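Local atomic coordinates of tRNA (uracil(54)-C(5))-methyltransferase (Pyrococcus abyssi, PDB entry 2JJQ), a protein that methylates C5 of uridine 54 in tRNA, using S-adenosyl-L-methionine as methyl donor. Residues L197-N209 / F253-P267. Sequence-based numbering, arbitrary orientation.
Sequences LREGKFTEEVMVN and FIRERLDDVDYLIHP
Glu256 reaches from the two-stranded hairpin 254-265 to the turn that joins strands 192-199 and 206-212, and its carboxylate grips that turn by two consecutive backbone amides. CB starts the chain with CG anti to the backbone N (chi1 177°), and a bend at chi2 (60°) brings Glu256 CD to 3.6 Å from Gly200 CA. Glu256 OE1 accepts from Lys201 N at 2.7 Å, on its syn side and somewhat out of the carboxylate plane, and from Ser275 OG of helix 275-288. Glu256 OE2 offers its syn lone pair to Phe202 N (2.9 Å) and its anti lone pair to Arg257 N. The turn answers through Thr203, whose OG1 donates to Arg255 O at 2.6 Å and accepts from Glu205 N, an ST turn. Glu205, extended beyond CG, receives Arg255 N on OE1 (2.9 Å), while its OE2 pairs with Lys251. Met207 lays CB against Ile254 CD1 (3.8 Å) and SD beside the Pro267 ring, and Ile265 CG2 sits over one face of the Arg198 guanidinium, which bonds to Ser269 O. Glu256 is buried, yet four donors share its two oxygens, which would favour the ionised form; polar bonds thus fasten the five-stranded sheet's turn to the hairpin near the cofactor site.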
loop_
_atom_site.group_PDB
_atom_site.type_symbol
_atom_site.label_atom_id
_atom_site.label_comp_id
_atom_site.label_asym_id
_atom_site.label_seq_id
_atom_site.Cartn_x
_atom_site.Cartn_y
_atom_site.Cartn_z
ATOM N N LEU A 197 4.069 9.360 -9.382
ATOM C CA LEU A 197 5.140 8.669 -10.072
ATOM C C LEU A 197 4.970 7.181 -9.793
ATOM O O LEU A 197 4.723 6.791 -8.656
ATOM C CB LEU A 197 6.487 9.139 -9.512
ATOM C CG LEU A 197 7.052 10.445 -10.045
ATOM C CD1 LEU A 197 8.256 10.882 -9.156
ATOM C CD2 LEU A 197 7.547 10.159 -11.491
ATOM N N ARG A 198 5.070 6.352 -10.825
ATOM C CA ARG A 198 5.050 4.912 -10.622
ATOM C C ARG A 198 6.217 4.288 -11.330
ATOM O O ARG A 198 6.689 4.822 -12.367
ATOM C CB ARG A 198 3.722 4.326 -11.128
ATOM C CG ARG A 198 2.533 4.989 -10.435
ATOM C CD ARG A 198 1.199 4.368 -10.770
ATOM N NE ARG A 198 1.081 3.102 -10.040
ATOM C CZ ARG A 198 -0.061 2.460 -9.818
ATOM N NH1 ARG A 198 -1.209 2.950 -10.280
ATOM N NH2 ARG A 198 -0.025 1.311 -9.155
ATOM N N GLU A 199 6.724 3.167 -10.808
ATOM C CA GLU A 199 7.744 2.479 -11.565
ATOM C C GLU A 199 7.756 0.986 -11.335
ATOM O O GLU A 199 7.331 0.514 -10.270
ATOM C CB GLU A 199 9.152 3.066 -11.343
ATOM C CG GLU A 199 9.843 2.664 -10.143
ATOM C CD GLU A 199 11.248 3.315 -10.029
ATOM O OE1 GLU A 199 11.795 3.848 -11.037
ATOM O OE2 GLU A 199 11.787 3.300 -8.908
ATOM N N GLY A 200 8.221 0.262 -12.330
ATOM C CA GLY A 200 8.347 -1.200 -12.200
ATOM C C GLY A 200 9.747 -1.434 -11.705
ATOM O O GLY A 200 10.746 -1.116 -12.413
ATOM N N LYS A 201 9.866 -1.953 -10.499
ATOM C CA LYS A 201 11.243 -2.182 -9.941
ATOM C C LYS A 201 12.009 -3.232 -10.754
ATOM O O LYS A 201 13.256 -3.143 -10.872
ATOM C CB LYS A 201 11.172 -2.607 -8.469
ATOM C CG LYS A 201 10.453 -1.588 -7.581
ATOM C CD LYS A 201 11.139 -0.206 -7.620
ATOM C CE LYS A 201 10.359 0.781 -6.814
ATOM N NZ LYS A 201 11.125 2.009 -6.576
ATOM N N PHE A 202 11.294 -4.190 -11.345
ATOM C CA PHE A 202 11.931 -5.319 -12.037
ATOM C C PHE A 202 11.962 -5.153 -13.562
ATOM O O PHE A 202 12.493 -6.010 -14.271
ATOM C CB PHE A 202 11.292 -6.655 -11.641
ATOM C CG PHE A 202 11.399 -6.910 -10.160
ATOM C CD1 PHE A 202 12.636 -7.226 -9.604
ATOM C CD2 PHE A 202 10.294 -6.718 -9.329
ATOM C CE1 PHE A 202 12.739 -7.407 -8.208
ATOM C CE2 PHE A 202 10.384 -6.885 -7.971
ATOM C CZ PHE A 202 11.617 -7.218 -7.417
ATOM N N THR A 203 11.354 -4.078 -14.061
ATOM C CA THR A 203 11.310 -3.809 -15.489
ATOM C C THR A 203 11.997 -2.493 -15.839
ATOM O O THR A 203 12.311 -2.284 -17.003
ATOM C CB THR A 203 9.867 -3.631 -16.008
ATOM O OG1 THR A 203 9.274 -2.534 -15.306
ATOM C CG2 THR A 203 9.049 -4.888 -15.780
ATOM N N GLU A 204 12.227 -1.651 -14.826
ATOM C CA GLU A 204 12.764 -0.298 -14.930
ATOM C C GLU A 204 11.864 0.674 -15.724
ATOM O O GLU A 204 12.321 1.687 -16.172
ATOM C CB GLU A 204 14.196 -0.305 -15.444
ATOM C CG GLU A 204 15.065 -1.233 -14.628
ATOM C CD GLU A 204 16.525 -1.232 -15.051
ATOM O OE1 GLU A 204 16.815 -1.446 -16.244
ATOM O OE2 GLU A 204 17.385 -1.048 -14.175
ATOM N N GLU A 205 10.600 0.368 -15.906
ATOM C CA GLU A 205 9.754 1.292 -16.659
ATOM C C GLU A 205 9.203 2.307 -15.663
ATOM O O GLU A 205 8.948 1.935 -14.516
ATOM C CB GLU A 205 8.620 0.536 -17.288
ATOM C CG GLU A 205 9.136 -0.297 -18.424
ATOM C CD GLU A 205 8.111 -1.097 -19.150
ATOM O OE1 GLU A 205 6.881 -1.051 -18.854
ATOM O OE2 GLU A 205 8.587 -1.784 -20.081
ATOM N N VAL A 206 8.994 3.551 -16.117
ATOM C CA VAL A 206 8.532 4.600 -15.236
ATOM C C VAL A 206 7.353 5.301 -15.886
ATOM O O VAL A 206 7.387 5.620 -17.084
ATOM C CB VAL A 206 9.616 5.652 -15.036
ATOM C CG1 VAL A 206 9.172 6.710 -14.014
ATOM C CG2 VAL A 206 10.881 4.961 -14.556
ATOM N N MET A 207 6.323 5.538 -15.098
ATOM C CA MET A 207 5.147 6.303 -15.524
ATOM C C MET A 207 4.984 7.556 -14.655
ATOM O O MET A 207 5.151 7.503 -13.430
ATOM C CB MET A 207 3.910 5.417 -15.354
ATOM C CG MET A 207 2.559 6.226 -15.490
ATOM S SD MET A 207 1.165 5.104 -15.216
ATOM C CE MET A 207 1.317 4.107 -16.712
ATOM N N VAL A 208 4.701 8.704 -15.282
ATOM C CA VAL A 208 4.422 9.910 -14.511
ATOM C C VAL A 208 3.023 10.343 -14.891
ATOM O O VAL A 208 2.642 10.236 -16.053
ATOM C CB VAL A 208 5.460 11.001 -14.702
ATOM C CG1 VAL A 208 5.464 11.496 -16.128
ATOM C CG2 VAL A 208 5.200 12.155 -13.728
ATOM N N ASN A 209 2.248 10.789 -13.912
ATOM C CA ASN A 209 0.879 11.192 -14.136
ATOM C C ASN A 209 0.688 12.572 -13.498
ATOM O O ASN A 209 0.895 12.738 -12.297
ATOM C CB ASN A 209 -0.077 10.168 -13.493
ATOM C CG ASN A 209 -1.548 10.562 -13.608
ATOM O OD1 ASN A 209 -1.953 11.229 -14.550
ATOM N ND2 ASN A 209 -2.365 10.095 -12.672
ATOM N N PHE A 253 0.484 1.600 -20.840
ATOM C CA PHE A 253 0.665 0.973 -19.499
ATOM C C PHE A 253 2.141 0.726 -19.299
ATOM O O PHE A 253 2.845 0.387 -20.270
ATOM C CB PHE A 253 -0.013 -0.402 -19.375
ATOM C CG PHE A 253 -1.447 -0.422 -19.679
ATOM C CD1 PHE A 253 -2.367 -0.163 -18.692
ATOM C CD2 PHE A 253 -1.890 -0.722 -20.964
ATOM C CE1 PHE A 253 -3.772 -0.203 -18.971
ATOM C CE2 PHE A 253 -3.272 -0.767 -21.232
ATOM C CZ PHE A 253 -4.180 -0.517 -20.256
ATOM N N ILE A 254 2.649 0.887 -18.077
ATOM C CA ILE A 254 3.938 0.234 -17.814
ATOM C C ILE A 254 3.718 -1.145 -17.181
ATOM O O ILE A 254 2.576 -1.529 -16.878
ATOM C CB ILE A 254 4.880 1.084 -16.929
ATOM C CG1 ILE A 254 4.245 1.316 -15.545
ATOM C CG2 ILE A 254 5.196 2.450 -17.708
ATOM C CD1 ILE A 254 5.245 1.940 -14.496
ATOM N N ARG A 255 4.808 -1.872 -16.995
ATOM C CA ARG A 255 4.682 -3.179 -16.370
ATOM C C ARG A 255 5.557 -3.313 -15.143
ATOM O O ARG A 255 6.677 -2.767 -15.060
ATOM C CB ARG A 255 5.115 -4.301 -17.309
ATOM C CG ARG A 255 4.181 -4.555 -18.462
ATOM C CD ARG A 255 4.810 -5.574 -19.425
ATOM N NE ARG A 255 3.957 -5.665 -20.639
ATOM C CZ ARG A 255 3.705 -6.801 -21.313
ATOM N NH1 ARG A 255 4.217 -7.971 -20.920
ATOM N NH2 ARG A 255 2.934 -6.776 -22.389
ATOM N N GLU A 256 5.049 -4.093 -14.207
ATOM C CA GLU A 256 5.906 -4.591 -13.121
ATOM C C GLU A 256 5.973 -6.094 -13.355
ATOM O O GLU A 256 5.053 -6.703 -13.911
ATOM C CB GLU A 256 5.294 -4.334 -11.733
ATOM C CG GLU A 256 6.137 -4.914 -10.557
ATOM C CD GLU A 256 7.539 -4.291 -10.527
ATOM O OE1 GLU A 256 7.748 -3.374 -9.709
ATOM O OE2 GLU A 256 8.393 -4.695 -11.354
ATOM N N ARG A 257 7.072 -6.696 -12.938
ATOM C CA ARG A 257 7.202 -8.128 -13.119
ATOM C C ARG A 257 7.531 -8.797 -11.802
ATOM O O ARG A 257 8.510 -8.397 -11.130
ATOM C CB ARG A 257 8.316 -8.410 -14.153
ATOM C CG ARG A 257 8.671 -9.865 -14.239
ATOM C CD ARG A 257 9.597 -10.108 -15.441
ATOM N NE ARG A 257 8.768 -10.351 -16.603
ATOM C CZ ARG A 257 8.751 -11.528 -17.230
ATOM N NH1 ARG A 257 9.572 -12.495 -16.820
ATOM N NH2 ARG A 257 7.954 -11.732 -18.264
ATOM N N LEU A 258 6.704 -9.781 -11.404
ATOM C CA LEU A 258 7.005 -10.614 -10.214
ATOM C C LEU A 258 7.417 -11.990 -10.679
ATOM O O LEU A 258 6.602 -12.737 -11.213
ATOM C CB LEU A 258 5.740 -10.738 -9.339
ATOM C CG LEU A 258 5.100 -9.366 -8.956
ATOM C CD1 LEU A 258 3.989 -9.689 -7.877
ATOM C CD2 LEU A 258 6.129 -8.395 -8.406
ATOM N N ASP A 259 8.694 -12.308 -10.493
ATOM C CA ASP A 259 9.276 -13.524 -11.078
ATOM C C ASP A 259 9.076 -13.510 -12.618
ATOM O O ASP A 259 9.681 -12.665 -13.333
ATOM C CB ASP A 259 8.725 -14.764 -10.382
ATOM C CG ASP A 259 9.252 -14.919 -8.956
ATOM O OD1 ASP A 259 10.360 -14.407 -8.638
ATOM O OD2 ASP A 259 8.565 -15.556 -8.128
ATOM N N ASP A 260 8.229 -14.392 -13.154
ATOM C CA ASP A 260 8.006 -14.408 -14.598
ATOM C C ASP A 260 6.629 -13.867 -14.990
ATOM O O ASP A 260 6.159 -14.110 -16.124
ATOM C CB ASP A 260 8.151 -15.831 -15.124
ATOM C CG ASP A 260 7.233 -16.843 -14.424
ATOM O OD1 ASP A 260 6.659 -16.580 -13.353
ATOM O OD2 ASP A 260 7.108 -17.964 -14.956
ATOM N N VAL A 261 5.926 -13.225 -14.044
ATOM C CA VAL A 261 4.553 -12.801 -14.350
ATOM C C VAL A 261 4.498 -11.281 -14.502
ATOM O O VAL A 261 4.981 -10.587 -13.591
ATOM C CB VAL A 261 3.615 -13.262 -13.200
ATOM C CG1 VAL A 261 2.216 -12.795 -13.459
ATOM C CG2 VAL A 261 3.681 -14.822 -13.059
ATOM N N ASP A 262 3.957 -10.766 -15.618
ATOM C CA ASP A 262 3.903 -9.323 -15.860
ATOM C C ASP A 262 2.531 -8.803 -15.406
ATOM O O ASP A 262 1.529 -9.537 -15.496
ATOM C CB ASP A 262 4.071 -9.040 -17.350
ATOM C CG ASP A 262 5.522 -9.110 -17.815
ATOM O OD1 ASP A 262 6.461 -9.174 -16.990
ATOM O OD2 ASP A 262 5.705 -9.056 -19.039
ATOM N N TYR A 263 2.497 -7.561 -14.923
ATOM C CA TYR A 263 1.285 -6.907 -14.486
ATOM C C TYR A 263 1.297 -5.498 -15.049
ATOM O O TYR A 263 2.266 -4.755 -14.822
ATOM C CB TYR A 263 1.207 -6.806 -12.973
ATOM C CG TYR A 263 1.204 -8.141 -12.259
ATOM C CD1 TYR A 263 0.014 -8.808 -12.043
ATOM C CD2 TYR A 263 2.396 -8.741 -11.833
ATOM C CE1 TYR A 263 -0.011 -10.039 -11.393
ATOM C CE2 TYR A 263 2.388 -10.007 -11.151
ATOM C CZ TYR A 263 1.159 -10.616 -10.931
ATOM O OH TYR A 263 1.070 -11.817 -10.269
ATOM N N LEU A 264 0.215 -5.138 -15.727
ATOM C CA LEU A 264 0.081 -3.816 -16.324
ATOM C C LEU A 264 -0.243 -2.819 -15.253
ATOM O O LEU A 264 -1.075 -3.105 -14.376
ATOM C CB LEU A 264 -1.080 -3.817 -17.343
ATOM C CG LEU A 264 -0.712 -4.771 -18.506
ATOM C CD1 LEU A 264 -2.017 -5.051 -19.347
ATOM C CD2 LEU A 264 0.417 -4.243 -19.393
ATOM N N ILE A 265 0.392 -1.657 -15.320
ATOM C CA ILE A 265 0.171 -0.599 -14.362
ATOM C C ILE A 265 -0.475 0.552 -15.148
ATOM O O ILE A 265 0.073 0.986 -16.156
ATOM C CB ILE A 265 1.530 -0.084 -13.734
ATOM C CG1 ILE A 265 2.260 -1.168 -12.913
ATOM C CG2 ILE A 265 1.250 1.093 -12.809
ATOM C CD1 ILE A 265 1.340 -1.901 -12.063
ATOM N N HIS A 266 -1.592 1.055 -14.637
ATOM C CA HIS A 266 -2.321 2.184 -15.174
ATOM C C HIS A 266 -2.406 3.261 -14.070
ATOM O O HIS A 266 -2.394 2.948 -12.895
ATOM C CB HIS A 266 -3.713 1.662 -15.564
ATOM C CG HIS A 266 -4.623 2.696 -16.160
ATOM N ND1 HIS A 266 -5.377 3.549 -15.391
ATOM C CD2 HIS A 266 -4.893 3.009 -17.445
ATOM C CE1 HIS A 266 -6.078 4.350 -16.171
ATOM N NE2 HIS A 266 -5.809 4.035 -17.427
ATOM N N PRO A 267 -2.521 4.537 -14.440
ATOM C CA PRO A 267 -2.517 5.538 -13.389
ATOM C C PRO A 267 -3.579 5.291 -12.377
ATOM O O PRO A 267 -3.340 5.589 -11.209
ATOM C CB PRO A 267 -2.861 6.832 -14.111
ATOM C CG PRO A 267 -2.441 6.614 -15.463
ATOM C CD PRO A 267 -2.596 5.142 -15.779
HETATM O O HOH W 1 5.104 -2.158 -20.820
HETATM O O HOH W 2 -2.841 8.458 -10.258
#